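Local coordinates for protein phosphoserine phosphatase RsbX (Bacillus subtilis, PDB 3W40) that dephosphorylates the phosphoserine protein RsbS and so acts as a negative regulator of the stress sigma factor sigma-B, at residues N18-S23 with T185-D190; V42-G47 with H154-N159; L114-G119 with K147-I152. All blocks are in the same frame, centred on the assembly; numbering follows the deposited sequence. Where two conformers were deposited one is given.

Contact 1. Residues N18-S23 with T185-D190; sequences NKEGKS and TSRKDD. With MG (magnesium ion), chain C.
Arg187 reaches across from 185-190 to grip Asn18. Its guanidinium meets the carbonyl of Asn18 side-on. NE and NH2 both give a hydrogen bond to Asn18 O, each 2.9 Å long, and the oxygen lies in the guanidinium plane. The backbones add a straight bond, Glu20 N to Arg187 O (2.9 Å, 175° at the hydrogen), on a lone pair of that oxygen. Asp190 is the third fixed point. Its OD1 takes Lys19 N on the anti side at 2.9 Å. Its OD2 takes Lys22 NZ at 2.8 Å from above the carboxylate plane, a salt bridge, and also accepts from Gly26 N. Both oxygens of this buried carboxylate are thus satisfied. The outer side is looser. Glu20 OE1 lies well out of the guanidinium plane, 3.8 Å from Arg187 NH1, a long salt bridge of charges only. The Lys19 chain is fully extended, and its CE passes Lys188 O at 3.4 Å before the end leads away. Asp189 points away from 18-23 and binds magnesium through OD2 (2.1 Å). The type II turn from Lys19 to Lys22 lies beside this carboxylate metal site, characteristic of PPM-type phosphatases.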
ATOM      1  N   ASN A  18      -6.344 -14.286  -2.259  1.00  9.85           N
ATOM      2  CA  ASN A  18      -5.228 -15.229  -2.283  1.00 10.38           C
ATOM      3  C   ASN A  18      -4.946 -15.797  -3.672  1.00  9.89           C
ATOM      4  O   ASN A  18      -5.830 -15.969  -4.488  1.00 10.58           O
ATOM      5  CB  ASN A  18      -5.513 -16.406  -1.361  1.00 11.04           C
ATOM      6  CG  ASN A  18      -5.495 -16.054   0.076  1.00 11.29           C
ATOM      7  OD1 ASN A  18      -5.525 -14.903   0.483  1.00 17.28           O
ATOM      8  ND2 ASN A  18      -5.474 -17.087   0.885  1.00 15.21           N
ATOM      9  N   LYS A  19      -3.711 -16.189  -3.901  1.00 10.67           N
ATOM     10  CA  LYS A  19      -3.381 -17.053  -5.016  1.00 11.62           C
ATOM     11  C   LYS A  19      -4.322 -18.232  -5.074  1.00 12.89           C
ATOM     12  O   LYS A  19      -4.756 -18.763  -4.046  1.00 11.35           O
ATOM     13  CB  LYS A  19      -1.954 -17.581  -4.852  1.00 12.34           C
ATOM     14  CG  LYS A  19      -1.452 -18.481  -5.977  1.00 13.95           C
ATOM     15  CD  LYS A  19      -0.016 -18.939  -5.749  1.00 15.93           C
ATOM     16  CE  LYS A  19       0.466 -19.803  -6.930  1.00 18.87           C
ATOM     17  NZ  LYS A  19       1.851 -20.333  -6.827  1.00 23.18           N
ATOM     18  N   GLU A  20      -4.639 -18.630  -6.303  1.00 13.87           N
ATOM     19  CA  GLU A  20      -5.543 -19.750  -6.513  1.00 16.38           C
ATOM     20  C   GLU A  20      -5.091 -21.014  -5.768  1.00 16.13           C
ATOM     21  O   GLU A  20      -3.944 -21.410  -5.903  1.00 16.73           O
ATOM     22  CB  GLU A  20      -5.673 -20.038  -8.015  1.00 17.60           C
ATOM     23  CG  GLU A  20      -6.654 -21.179  -8.311  1.00 21.76           C
ATOM     24  CD  GLU A  20      -8.098 -20.729  -8.143  1.00 29.27           C
ATOM     25  OE1 GLU A  20      -8.421 -19.612  -8.621  1.00 32.75           O
ATOM     26  OE2 GLU A  20      -8.906 -21.490  -7.545  1.00 33.25           O
ATOM     27  N   GLY A  21      -5.983 -21.621  -4.980  1.00 17.96           N
ATOM     28  CA  GLY A  21      -5.670 -22.822  -4.218  1.00 17.90           C
ATOM     29  C   GLY A  21      -4.806 -22.686  -2.975  1.00 17.93           C
ATOM     30  O   GLY A  21      -4.464 -23.706  -2.374  1.00 19.42           O
ATOM     31  N   LYS A  22      -4.477 -21.449  -2.558  1.00 15.59           N
ATOM     32  CA  LYS A  22      -3.517 -21.180  -1.455  1.00 15.07           C
ATOM     33  C   LYS A  22      -4.355 -20.729  -0.239  1.00 14.76           C
ATOM     34  O   LYS A  22      -5.135 -19.774  -0.339  1.00 14.42           O
ATOM     35  CB  LYS A  22      -2.462 -20.133  -1.904  1.00 16.43           C
ATOM     36  CG  LYS A  22      -1.342 -19.652  -0.926  1.00 17.40           C
ATOM     37  CD  LYS A  22      -0.760 -18.215  -1.322  1.00 19.39           C
ATOM     38  CE  LYS A  22       0.502 -17.924  -0.544  1.00 19.59           C
ATOM     39  NZ  LYS A  22       1.428 -16.961  -1.238  1.00 18.80           N
ATOM     40  N   SER A  23      -4.196 -21.405   0.895  1.00 14.77           N
ATOM     41  CA  SER A  23      -4.951 -21.118   2.111  1.00 15.88           C
ATOM     42  C   SER A  23      -4.440 -19.897   2.841  1.00 14.33           C
ATOM     43  O   SER A  23      -5.264 -19.103   3.302  1.00 15.05           O
ATOM     44  CB  SER A  23      -4.893 -22.328   3.075  1.00 16.93           C
ATOM     45  OG  SER A  23      -5.425 -21.965   4.320  1.00 20.06           O
ATOM     46  N   THR A 185      -8.632 -11.963 -12.025  1.00 17.28           N
ATOM     47  CA  THR A 185      -9.320 -13.210 -12.238  1.00 18.81           C
ATOM     48  C   THR A 185      -8.344 -14.380 -12.305  1.00 19.27           C
ATOM     49  O   THR A 185      -8.699 -15.490 -11.940  1.00 19.99           O
ATOM     50  CB  THR A 185     -10.229 -13.145 -13.489  1.00 18.92           C
ATOM     51  OG1 THR A 185      -9.464 -12.629 -14.584  1.00 22.66           O
ATOM     52  CG2 THR A 185     -11.361 -12.192 -13.224  1.00 21.48           C
ATOM     53  N   SER A 186      -7.105 -14.144 -12.720  1.00 19.17           N
ATOM     54  CA  SER A 186      -6.183 -15.272 -12.864  1.00 20.07           C
ATOM     55  C   SER A 186      -5.730 -15.849 -11.533  1.00 19.43           C
ATOM     56  O   SER A 186      -5.477 -17.045 -11.444  1.00 20.52           O
ATOM     57  CB  SER A 186      -4.964 -14.914 -13.690  1.00 19.86           C
ATOM     58  OG  SER A 186      -4.039 -14.203 -12.917  1.00 23.17           O
ATOM     59  N   ARG A 187      -5.606 -14.991 -10.522  1.00 18.32           N
ATOM     60  CA  ARG A 187      -5.090 -15.399  -9.198  1.00 18.44           C
ATOM     61  C   ARG A 187      -3.738 -16.153  -9.235  1.00 17.50           C
ATOM     62  O   ARG A 187      -3.529 -17.117  -8.507  1.00 17.35           O
ATOM     63  CB  ARG A 187      -6.163 -16.199  -8.426  1.00 18.01           C
ATOM     64  CG  ARG A 187      -7.484 -15.431  -8.307  1.00 19.03           C
ATOM     65  CD  ARG A 187      -8.554 -16.204  -7.606  1.00 21.51           C
ATOM     66  NE  ARG A 187      -8.109 -16.540  -6.270  1.00 25.04           N
ATOM     67  CZ  ARG A 187      -8.820 -17.246  -5.398  1.00 24.94           C
ATOM     68  NH1 ARG A 187     -10.026 -17.686  -5.726  1.00 26.71           N
ATOM     69  NH2 ARG A 187      -8.326 -17.502  -4.202  1.00 22.30           N
ATOM     70  N   LYS A 188      -2.806 -15.696 -10.061  1.00 17.86           N
ATOM     71  CA  LYS A 188      -1.447 -16.268 -10.133  1.00 16.68           C
ATOM     72  C   LYS A 188      -0.609 -16.032  -8.864  1.00 15.49           C
ATOM     73  O   LYS A 188       0.289 -16.806  -8.563  1.00 17.02           O
ATOM     74  CB  LYS A 188      -0.696 -15.665 -11.305  1.00 19.13           C
ATOM     75  CG  LYS A 188       0.466 -16.485 -11.820  1.00 24.24           C
ATOM     76  CD  LYS A 188       0.675 -16.177 -13.293  1.00 29.66           C
ATOM     77  CE  LYS A 188      -0.583 -16.510 -14.127  1.00 33.18           C
ATOM     78  NZ  LYS A 188      -0.512 -17.844 -14.786  1.00 37.12           N
ATOM     79  N   ASP A 189      -0.884 -14.940  -8.149  1.00 11.95           N
ATOM     80  CA  ASP A 189      -0.199 -14.640  -6.901  1.00 10.90           C
ATOM     81  C   ASP A 189      -1.257 -14.049  -5.987  1.00  9.19           C
ATOM     82  O   ASP A 189      -2.318 -13.655  -6.460  1.00 10.04           O
ATOM     83  CB  ASP A 189       0.880 -13.596  -7.138  1.00 10.68           C
ATOM     84  CG  ASP A 189       1.799 -13.360  -5.895  1.00 10.02           C
ATOM     85  OD1 ASP A 189       1.741 -14.182  -4.924  1.00 11.40           O
ATOM     86  OD2 ASP A 189       2.534 -12.335  -5.889  1.00  9.68           O
ATOM     87  N   ASP A 190      -0.960 -13.971  -4.691  1.00  8.47           N
ATOM     88  CA  ASP A 190      -1.767 -13.099  -3.792  1.00  7.31           C
ATOM     89  C   ASP A 190      -1.835 -11.695  -4.378  1.00  6.64           C
ATOM     90  O   ASP A 190      -0.846 -11.222  -4.915  1.00  7.62           O
ATOM     91  CB  ASP A 190      -1.099 -13.003  -2.442  1.00  7.68           C
ATOM     92  CG  ASP A 190      -0.987 -14.365  -1.733  1.00  9.09           C
ATOM     93  OD1 ASP A 190      -1.850 -15.252  -1.899  1.00  9.68           O
ATOM     94  OD2 ASP A 190      -0.007 -14.556  -0.983  1.00  9.58           O
TER
HETATM   95 MG    MG C 201       3.457 -11.221  -4.397  1.00  7.08          MG
HETATM   96  O   HOH W   1       2.292 -16.853  -4.055  1.00 20.85           O
HETATM   97  O   HOH W   2       3.366 -12.930  -3.215  1.00 10.98           O
HETATM   98  O   HOH W   3       1.613 -10.546  -3.746  1.00  7.19           O
HETATM   99  O   HOH W   4       5.391 -11.985  -4.911  1.00 10.99           O

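Contact 2. Residues V42-G47 with H154-N159; sequences VADGLG and HTDGLN. With MG (magnesium ion), chain C.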
ATOM      1  N   VAL A  42       1.045  -1.674   2.992  1.00  5.53           N
ATOM      2  CA  VAL A  42       0.853  -2.946   2.262  1.00  6.32           C
ATOM      3  C   VAL A  42       2.186  -3.635   2.275  1.00  4.71           C
ATOM      4  O   VAL A  42       3.212  -2.985   2.042  1.00  5.97           O
ATOM      5  CB  VAL A  42       0.308  -2.723   0.786  1.00  6.29           C
ATOM      6  CG1 VAL A  42       0.290  -3.947  -0.004  1.00  8.85           C
ATOM      7  CG2 VAL A  42      -1.113  -2.038   0.838  1.00  8.31           C
ATOM      8  N   ALA A  43       2.188  -4.943   2.504  1.00  4.70           N
ATOM      9  CA  ALA A  43       3.435  -5.695   2.557  1.00  6.58           C
ATOM     10  C   ALA A  43       3.251  -7.049   1.939  1.00  6.65           C
ATOM     11  O   ALA A  43       2.148  -7.581   1.979  1.00  7.67           O
ATOM     12  CB  ALA A  43       3.935  -5.856   4.001  1.00  7.65           C
ATOM     13  N   ASP A  44       4.311  -7.606   1.383  1.00  6.29           N
ATOM     14  CA  ASP A  44       4.291  -8.909   0.702  1.00  6.27           C
ATOM     15  C   ASP A  44       5.473  -9.711   1.280  1.00  5.78           C
ATOM     16  O   ASP A  44       6.645  -9.329   1.074  1.00  6.12           O
ATOM     17  CB  ASP A  44       4.385  -8.694  -0.829  1.00  7.57           C
ATOM     18  CG  ASP A  44       4.340 -10.016  -1.635  1.00  8.02           C
ATOM     19  OD1 ASP A  44       4.403 -11.116  -1.010  1.00  8.74           O
ATOM     20  OD2 ASP A  44       4.289  -9.972  -2.904  1.00  8.07           O
ATOM     21  N   GLY A  45       5.168 -10.740   2.066  1.00  5.41           N
ATOM     22  CA  GLY A  45       6.243 -11.504   2.716  1.00  6.48           C
ATOM     23  C   GLY A  45       7.034 -12.360   1.727  1.00  5.91           C
ATOM     24  O   GLY A  45       6.488 -12.868   0.739  1.00  7.45           O
ATOM     25  N   LEU A  46       8.314 -12.489   1.980  1.00  7.24           N
ATOM     26  CA  LEU A  46       9.154 -13.395   1.211  1.00  7.48           C
ATOM     27  C   LEU A  46       8.861 -14.824   1.656  1.00  8.67           C
ATOM     28  O   LEU A  46       8.196 -15.061   2.696  1.00 10.73           O
ATOM     29  CB  LEU A  46      10.645 -13.066   1.313  1.00  7.46           C
ATOM     30  CG  LEU A  46      11.130 -12.014   0.295  1.00  7.86           C
ATOM     31  CD1 LEU A  46      10.553 -10.578   0.514  1.00  7.67           C
ATOM     32  CD2 LEU A  46      12.669 -11.958   0.288  1.00 12.71           C
ATOM     33  N   GLY A  47       9.419 -15.788   0.933  0.60  9.36           N
ATOM     34  CA  GLY A  47       9.198 -17.200   1.211  0.60  8.89           C
ATOM     35  C   GLY A  47       7.740 -17.552   1.009  0.60  8.93           C
ATOM     36  O   GLY A  47       7.049 -16.967   0.193  0.60 10.25           O
ATOM     37  N   HIS A 154      -0.246  -1.250  -4.332  1.00  4.93           N
ATOM     38  CA  HIS A 154      -0.568  -2.623  -4.675  1.00  5.47           C
ATOM     39  C   HIS A 154       0.658  -3.538  -4.627  1.00  5.68           C
ATOM     40  O   HIS A 154       1.788  -3.092  -4.899  1.00  5.82           O
ATOM     41  CB  HIS A 154      -1.248  -2.700  -6.043  1.00  7.00           C
ATOM     42  CG  HIS A 154      -0.370  -2.380  -7.216  1.00  5.77           C
ATOM     43  ND1 HIS A 154       0.488  -3.304  -7.788  1.00  8.22           N
ATOM     44  CD2 HIS A 154      -0.245  -1.244  -7.951  1.00  7.87           C
ATOM     45  CE1 HIS A 154       1.052  -2.763  -8.855  1.00  8.52           C
ATOM     46  NE2 HIS A 154       0.649  -1.510  -8.959  1.00  8.55           N
ATOM     47  N   THR A 155       0.425  -4.821  -4.274  1.00  4.97           N
ATOM     48  CA  THR A 155       1.452  -5.817  -4.340  1.00  5.52           C
ATOM     49  C   THR A 155       1.653  -6.243  -5.797  1.00  6.39           C
ATOM     50  O   THR A 155       0.864  -5.956  -6.721  1.00  6.34           O
ATOM     51  CB  THR A 155       1.167  -7.023  -3.424  1.00  6.42           C
ATOM     52  OG1 THR A 155      -0.037  -7.635  -3.845  1.00  7.84           O
ATOM     53  CG2 THR A 155       1.136  -6.560  -2.033  1.00  7.98           C
ATOM     54  N   ASP A 156       2.686  -7.036  -5.960  1.00  6.61           N
ATOM     55  CA  ASP A 156       3.057  -7.552  -7.300  1.00  7.29           C
ATOM     56  C   ASP A 156       2.080  -8.540  -7.910  1.00  8.63           C
ATOM     57  O   ASP A 156       2.183  -8.849  -9.075  1.00 12.06           O
ATOM     58  CB  ASP A 156       4.474  -8.090  -7.343  1.00  6.53           C
ATOM     59  CG  ASP A 156       4.681  -9.289  -6.417  1.00  6.25           C
ATOM     60  OD1 ASP A 156       3.737  -9.758  -5.743  1.00  8.13           O
ATOM     61  OD2 ASP A 156       5.820  -9.854  -6.447  1.00  7.73           O
ATOM     62  N   GLY A 157       1.107  -9.000  -7.129  1.00  7.68           N
ATOM     63  CA  GLY A 157       0.029  -9.811  -7.686  1.00  9.37           C
ATOM     64  C   GLY A 157      -0.865  -9.040  -8.653  1.00  7.80           C
ATOM     65  O   GLY A 157      -1.552  -9.676  -9.464  1.00 10.16           O
ATOM     66  N   LEU A 158      -0.828  -7.688  -8.588  1.00  7.53           N
ATOM     67  CA  LEU A 158      -1.622  -6.880  -9.528  1.00  8.37           C
ATOM     68  C   LEU A 158      -0.694  -6.385 -10.612  1.00  9.69           C
ATOM     69  O   LEU A 158       0.241  -5.653 -10.308  1.00 11.55           O
ATOM     70  CB  LEU A 158      -2.250  -5.720  -8.783  1.00  8.44           C
ATOM     71  CG  LEU A 158      -3.101  -4.801  -9.684  1.00  9.74           C
ATOM     72  CD1 LEU A 158      -4.341  -5.460 -10.247  1.00 11.73           C
ATOM     73  CD2 LEU A 158      -3.506  -3.554  -8.940  1.00 10.79           C
ATOM     74  N   ASN A 159      -0.921  -6.797 -11.841  1.00 12.91           N
ATOM     75  CA  ASN A 159      -0.035  -6.428 -12.942  1.00 15.07           C
ATOM     76  C   ASN A 159      -0.915  -5.789 -14.035  1.00 14.68           C
ATOM     77  O   ASN A 159      -1.637  -6.472 -14.768  1.00 15.99           O
ATOM     78  CB  ASN A 159       0.700  -7.693 -13.430  1.00 18.11           C
ATOM     79  CG  ASN A 159       1.516  -7.464 -14.704  1.00 22.84           C
ATOM     80  OD1 ASN A 159       1.755  -8.401 -15.484  1.00 29.92           O
ATOM     81  ND2 ASN A 159       1.976  -6.236 -14.902  1.00 22.95           N
TER
HETATM   82 MG    MG C 201       3.457 -11.221  -4.397  1.00  7.08          MG
HETATM   83  O   HOH W   5       4.607  -7.365  -3.922  1.00  8.24           O
HETATM   84  O   HOH W   2       3.366 -12.930  -3.215  1.00 10.98           O
HETATM   85  O   HOH W   4       5.391 -11.985  -4.911  1.00 10.99           O
HETATM   86  O   HOH W   3       1.613 -10.546  -3.746  1.00  7.19           O
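Asp44 and Asp156 bind one magnesium ion side by side. Their side chains cross at about a right angle, and the carboxylate planes are 76° apart. Each gives one oxygen to the metal, Asp44 OD2 at 2.1 Å and Asp156 OD1 at 2.0 Å. These two oxygens come within 2.9 Å of each other. The cation probably offsets their repulsion. Asp156 reaches inward because its CG sits between its backbone N and carbonyl carbon (chi1 63°). One metal water lies 3.0 Å from Asp44 OD1, which competes for its protons with Asp189 OD1. Another donates to Asp156 OD2. A further water bridges Asp44 OD2 and Asp156 N, at 2.8 Å from each. Asp189 and three waters complete the six ligands. Behind the site Val42 and Thr155 cross likewise, Val42 CG1 tight against Thr155 CG2 at 3.4 Å. Thr155 OG1 is held instead by Asp27 and Thr192 N. Leu158 N closes the type I turn on Thr155 O, and His154 ND1 reaches that oxygen from the opposite face. Strand 37-45 pairs with strands 27-33 and 88-96. Segment 154-159 lies between strand 150-154 and helix 163-169, and Val42 packs on Ile194 of strand 191-198.

Contact 3. Residues L114-G119 with K147-I152; sequences LHSPSG and KGSKFI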
ATOM      1  N   LEU A 114       0.032   7.945  -7.271  1.00  7.76           N
ATOM      2  CA  LEU A 114      -0.935   8.970  -6.915  1.00  8.31           C
ATOM      3  C   LEU A 114      -1.131   9.889  -8.124  1.00  9.53           C
ATOM      4  O   LEU A 114      -0.204  10.413  -8.654  1.00 11.29           O
ATOM      5  CB  LEU A 114      -0.429   9.772  -5.721  1.00  9.96           C
ATOM      6  CG  LEU A 114      -1.452  10.801  -5.188  1.00 10.35           C
ATOM      7  CD1 LEU A 114      -1.415  10.899  -3.625  1.00 14.47           C
ATOM      8  CD2 LEU A 114      -1.374  12.174  -5.879  1.00 12.81           C
ATOM      9  N   HIS A 115      -2.351  10.004  -8.571  1.00  8.81           N
ATOM     10  CA  HIS A 115      -2.703  10.748  -9.765  1.00 10.27           C
ATOM     11  C   HIS A 115      -3.442  12.007  -9.353  1.00  8.37           C
ATOM     12  O   HIS A 115      -4.391  11.958  -8.598  1.00  9.63           O
ATOM     13  CB  HIS A 115      -3.573   9.867 -10.653  1.00 13.55           C
ATOM     14  CG  HIS A 115      -4.118  10.568 -11.853  1.00 18.51           C
ATOM     15  ND1 HIS A 115      -3.370  10.773 -12.989  1.00 22.84           N
ATOM     16  CD2 HIS A 115      -5.292  11.213 -12.046  1.00 21.55           C
ATOM     17  CE1 HIS A 115      -4.086  11.458 -13.864  1.00 21.10           C
ATOM     18  NE2 HIS A 115      -5.262  11.729 -13.322  1.00 22.08           N
ATOM     19  N   SER A 116      -2.949  13.135  -9.863  1.00 10.41           N
ATOM     20  CA  SER A 116      -3.506  14.446  -9.603  0.70 12.06           C
ATOM     21  C   SER A 116      -4.502  14.837 -10.706  1.00 12.09           C
ATOM     22  O   SER A 116      -4.269  14.478 -11.866  1.00 13.61           O
ATOM     23  CB  SER A 116      -2.292  15.371  -9.637  0.70 13.63           C
ATOM     24  OG  SER A 116      -2.650  16.690  -9.383  0.70 17.74           O
ATOM     25  N   PRO A 117      -5.558  15.619 -10.394  1.00 14.52           N
ATOM     26  CA  PRO A 117      -6.495  15.989 -11.492  1.00 16.84           C
ATOM     27  C   PRO A 117      -5.819  16.758 -12.607  1.00 19.15           C
ATOM     28  O   PRO A 117      -6.240  16.653 -13.770  1.00 20.30           O
ATOM     29  CB  PRO A 117      -7.559  16.863 -10.770  1.00 18.37           C
ATOM     30  CG  PRO A 117      -7.450  16.468  -9.303  1.00 18.83           C
ATOM     31  CD  PRO A 117      -6.052  16.043  -9.060  1.00 14.29           C
ATOM     32  N   SER A 118      -4.790  17.521 -12.257  1.00 19.01           N
ATOM     33  CA  SER A 118      -3.952  18.284 -13.195  0.50 20.55           C
ATOM     34  C   SER A 118      -3.211  17.412 -14.200  1.00 21.21           C
ATOM     35  O   SER A 118      -2.526  17.929 -15.103  1.00 22.32           O
ATOM     36  CB  SER A 118      -2.906  19.054 -12.389  0.50 20.31           C
ATOM     37  OG  SER A 118      -2.092  18.147 -11.668  0.50 20.68           O
ATOM     38  N   GLY A 119      -3.287  16.094 -14.009  1.00 21.35           N
ATOM     39  CA  GLY A 119      -2.593  15.141 -14.857  1.00 21.07           C
ATOM     40  C   GLY A 119      -1.186  14.771 -14.433  1.00 21.39           C
ATOM     41  O   GLY A 119      -0.514  14.054 -15.164  1.00 22.06           O
ATOM     42  N   LYS A 147      -6.871  18.535  -4.079  1.00  9.51           N
ATOM     43  CA  LYS A 147      -8.196  17.908  -3.945  1.00  8.69           C
ATOM     44  C   LYS A 147      -8.575  17.159  -5.243  1.00  9.56           C
ATOM     45  O   LYS A 147      -8.235  17.609  -6.367  1.00  8.37           O
ATOM     46  CB  LYS A 147      -9.262  18.945  -3.557  1.00 10.47           C
ATOM     47  CG  LYS A 147      -9.527  20.045  -4.579  1.00 10.65           C
ATOM     48  CD  LYS A 147     -10.881  20.781  -4.260  1.00 11.63           C
ATOM     49  CE  LYS A 147     -11.056  22.004  -5.194  1.00 10.07           C
ATOM     50  NZ  LYS A 147     -10.046  23.062  -5.002  1.00 10.58           N
ATOM     51  N   GLY A 148      -9.174  15.966  -5.100  1.00  8.71           N
ATOM     52  CA  GLY A 148      -9.512  15.166  -6.270  1.00  7.68           C
ATOM     53  C   GLY A 148      -8.473  14.109  -6.629  1.00  6.67           C
ATOM     54  O   GLY A 148      -8.709  13.283  -7.504  1.00  8.75           O
ATOM     55  N   SER A 149      -7.308  14.148  -5.988  1.00  5.77           N
ATOM     56  CA  SER A 149      -6.290  13.127  -6.210  1.00  5.81           C
ATOM     57  C   SER A 149      -6.786  11.754  -5.870  1.00  5.41           C
ATOM     58  O   SER A 149      -7.568  11.575  -4.946  1.00  6.84           O
ATOM     59  CB  SER A 149      -5.041  13.450  -5.422  1.00  7.01           C
ATOM     60  OG  SER A 149      -4.428  14.659  -5.849  1.00  8.61           O
ATOM     61  N   LYS A 150      -6.310  10.787  -6.640  1.00  6.08           N
ATOM     62  CA  LYS A 150      -6.638   9.378  -6.456  1.00  5.16           C
ATOM     63  C   LYS A 150      -5.358   8.543  -6.396  1.00  6.72           C
ATOM     64  O   LYS A 150      -4.430   8.833  -7.164  1.00  7.92           O
ATOM     65  CB  LYS A 150      -7.510   8.865  -7.629  1.00  6.32           C
ATOM     66  CG  LYS A 150      -8.939   9.481  -7.552  1.00  8.19           C
ATOM     67  CD  LYS A 150      -9.782   9.330  -8.819  1.00 10.26           C
ATOM     68  CE  LYS A 150      -9.374  10.374  -9.845  1.00 10.98           C
ATOM     69  NZ  LYS A 150     -10.149  10.242 -11.135  1.00 11.86           N
ATOM     70  N   PHE A 151      -5.338   7.498  -5.585  1.00  4.16           N
ATOM     71  CA  PHE A 151      -4.152   6.697  -5.516  1.00  5.57           C
ATOM     72  C   PHE A 151      -4.402   5.204  -5.358  1.00  4.80           C
ATOM     73  O   PHE A 151      -5.510   4.795  -4.965  1.00  5.35           O
ATOM     74  CB  PHE A 151      -3.204   7.198  -4.391  1.00  6.87           C
ATOM     75  CG  PHE A 151      -3.729   6.963  -2.994  1.00  6.08           C
ATOM     76  CD1 PHE A 151      -3.618   5.752  -2.360  1.00  6.01           C
ATOM     77  CD2 PHE A 151      -4.382   7.985  -2.320  1.00  8.59           C
ATOM     78  CE1 PHE A 151      -4.103   5.519  -1.015  1.00  6.66           C
ATOM     79  CE2 PHE A 151      -4.841   7.813  -0.977  1.00  6.67           C
ATOM     80  CZ  PHE A 151      -4.696   6.524  -0.356  1.00  6.86           C
ATOM     81  N   ILE A 152      -3.366   4.431  -5.634  1.00  4.58           N
ATOM     82  CA  ILE A 152      -3.345   3.015  -5.379  1.00  4.65           C
ATOM     83  C   ILE A 152      -1.999   2.630  -4.768  1.00  4.49           C
ATOM     84  O   ILE A 152      -0.967   3.133  -5.206  1.00  5.32           O
ATOM     85  CB  ILE A 152      -3.624   2.191  -6.623  1.00  5.23           C
ATOM     86  CG1 ILE A 152      -3.852   0.694  -6.291  1.00  6.54           C
ATOM     87  CG2 ILE A 152      -2.610   2.409  -7.701  1.00  6.74           C
ATOM     88  CD1 ILE A 152      -4.372  -0.119  -7.459  1.00  7.40           C
TER
HETATM   89  O   HOH W   6      -7.026  12.812  -9.845  1.00 17.79           O
HETATM   90  O   HOH W   7      -2.030  15.849  -6.179  1.00 21.21           O
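Leu114 has CG anti to its own N (chi1 -175°), while Phe151 holds CG between N and carbonyl carbon (chi1 69°). The first torsion lays the leucine branch along the neighbouring strand. The second turns the phenylalanine ring away, leaving CB to do the touching. Leu114 CB and Phe151 CB lie 4.0 Å apart, and the two side chains pass at a slant. Leu114 CD2 reaches Ser149 CB at 3.9 Å. The pair is an antiparallel non-hydrogen-bonded one. The next pair, His115 with Lys150, is hydrogen-bonded: His115 N to Lys150 O is 2.8 Å and nearly straight (177°), and Lys150 N to His115 O is 3.0 Å. Past the strands, Pro117 CG sits 3.2 Å from Lys147 O. Here water joins the segments. One donates to both His115 O and Gly148 O. Another donates to Ser149 OG, also bonded to Glu146 O, and meets Ser116 OG only weakly. The chemistry implies two inner strands joined by backbone bonds, with leucine and phenylalanine on one face. On the other, Lys150 NZ bonds Leu167 O and Gly170 O at the end of helix 163-169, against which His115 packs.

In the fold
From the N terminus, strand 10-17 leads into 18-23, which waits until 185-190 to close contact 1, the widest loop. It ties the loop after strand 10-17 to the loop before strand 191-198. Strand 37-45 brings in 42-47, which meets 154-159 in contact 2, nested inside and joining the two sheets. Contact 3, nested within both, pairs strands 111-115 and 150-154 inside the six-stranded sheet. No loops cross. Contacts 1 and 2 share the magnesium and three of its waters. Contact 3 lies beyond the chain's centre from contact 2, about 23 Å away by centres, yet Leu158 CD2 touches Ile152 CD1 (3.8 Å). Strand 150-154 thus runs from contact 3 to the metal site.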